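Local coordinates for secreted protein (Kutzneria albida DSM 43870, PDB 5M6Q) that probably acts as a microbial transglutaminase, cross-linking proteins by transferring the gamma-glutamyl group of glutamine side chains to amines, at residues E23-E26 / E32-E35. Sequence-based numbering, arbitrary orientation.
Sequences EAWE and EMTE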
# COMPACT_ATOMS: atom_id res chain seq x y z
N GLU A 23 -8.27 -6.59 -17.99
CA GLU A 23 -9.58 -7.17 -18.20
C GLU A 23 -10.18 -7.72 -16.91
O GLU A 23 -11.35 -7.52 -16.65
CB GLU A 23 -9.53 -8.28 -19.26
CG GLU A 23 -9.52 -7.75 -20.68
CD GLU A 23 -9.33 -8.83 -21.73
OE1 GLU A 23 -9.61 -10.02 -21.43
OE2 GLU A 23 -8.90 -8.48 -22.86
N ALA A 24 -9.38 -8.40 -16.10
CA ALA A 24 -9.91 -8.89 -14.83
C ALA A 24 -10.29 -7.70 -13.95
O ALA A 24 -11.35 -7.70 -13.33
CB ALA A 24 -8.91 -9.78 -14.14
N TRP A 25 -9.42 -6.70 -13.92
CA TRP A 25 -9.67 -5.48 -13.16
C TRP A 25 -10.98 -4.80 -13.60
O TRP A 25 -11.77 -4.35 -12.78
CB TRP A 25 -8.50 -4.52 -13.33
CG TRP A 25 -8.50 -3.31 -12.43
CD1 TRP A 25 -7.85 -3.18 -11.23
CD2 TRP A 25 -9.18 -2.07 -12.66
NE1 TRP A 25 -8.08 -1.94 -10.71
CE2 TRP A 25 -8.89 -1.23 -11.56
CE3 TRP A 25 -9.99 -1.58 -13.69
CZ2 TRP A 25 -9.40 0.07 -11.45
CZ3 TRP A 25 -10.49 -0.29 -13.58
CH2 TRP A 25 -10.19 0.52 -12.47
N GLU A 26 -11.20 -4.73 -14.91
CA GLU A 26 -12.39 -4.08 -15.42
C GLU A 26 -13.66 -4.87 -15.11
O GLU A 26 -14.70 -4.27 -14.86
CB GLU A 26 -12.27 -3.84 -16.93
CG GLU A 26 -11.24 -2.77 -17.26
CD GLU A 26 -10.93 -2.69 -18.74
OE1 GLU A 26 -11.32 -3.61 -19.49
OE2 GLU A 26 -10.29 -1.70 -19.16
N GLU A 32 -14.53 0.43 -17.40
CA GLU A 32 -13.33 0.50 -18.19
C GLU A 32 -12.25 1.26 -17.44
O GLU A 32 -12.52 2.22 -16.71
CB GLU A 32 -13.65 1.16 -19.53
CG GLU A 32 -12.53 1.18 -20.54
CD GLU A 32 -13.06 1.29 -21.96
OE1 GLU A 32 -14.06 0.60 -22.26
OE2 GLU A 32 -12.50 2.07 -22.76
N MET A 33 -11.01 0.81 -17.61
CA MET A 33 -9.87 1.51 -17.04
C MET A 33 -9.55 2.69 -17.95
O MET A 33 -9.47 2.53 -19.17
CB MET A 33 -8.68 0.55 -16.89
CG MET A 33 -7.52 1.12 -16.07
SD MET A 33 -6.09 0.02 -15.89
CE MET A 33 -6.61 -1.12 -14.61
N THR A 34 -9.39 3.87 -17.36
CA THR A 34 -9.17 5.10 -18.12
C THR A 34 -7.74 5.22 -18.62
O THR A 34 -6.87 4.40 -18.30
CB THR A 34 -9.47 6.36 -17.30
OG1 THR A 34 -8.38 6.59 -16.39
CG2 THR A 34 -10.76 6.21 -16.50
N GLU A 35 -7.49 6.27 -19.40
CA GLU A 35 -6.16 6.47 -19.96
C GLU A 35 -5.19 6.90 -18.87
O GLU A 35 -4.07 6.40 -18.83
CB GLU A 35 -6.20 7.51 -21.09
CG GLU A 35 -6.80 6.96 -22.38
CD GLU A 35 -6.27 5.56 -22.73
OE1 GLU A 35 -5.03 5.36 -22.70
OE2 GLU A 35 -7.10 4.66 -23.02
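The short connection between helix 18-28 and helix 35-41 is closed where W25 and E26, late in the first helix, meet E32 and M33 in the loop. The apolar half of the contact is a Met-aromatic pair. M33 reaches out with CG anti to its backbone N (chi1 -170°), then bends at the thioether, which brings its methyl over one face of the W25 indole. CE sits 3.4 Å from W25 CD2, offset toward the rim. It is 3.7 Å from the centroid of the five-membered ring, a CH-pi contact. SD lies 5.0 Å from the centroid of the six-membered ring, above the same face but at a distance. The two side chains cross at about a right angle, and a flexible, polarisable methionine suits the broad indole face. The indole is further fixed by its NE1-H, bonded to N52 OD1, and by stacking with H29.

Beside this apolar patch, E26 extends its chain to the loop backbone. Its OE2 accepts the M33 N-H at 3.0 Å in a nearly straight bond (172°), met on the anti side and 32° out of the carboxylate plane. E26 OE2 also packs against E32 CA and CG, each at 3.9 Å. A glutamate is long enough to span this gap; a weak, long ion pair with R38 may help offset its charge. V51 of helix 47-53 touches both W25 and M33, and the connection ends at T34, whose hydroxyl caps a backbone N of helix 35-41 while E37 OE1 holds its N-H, consistent with a capping box.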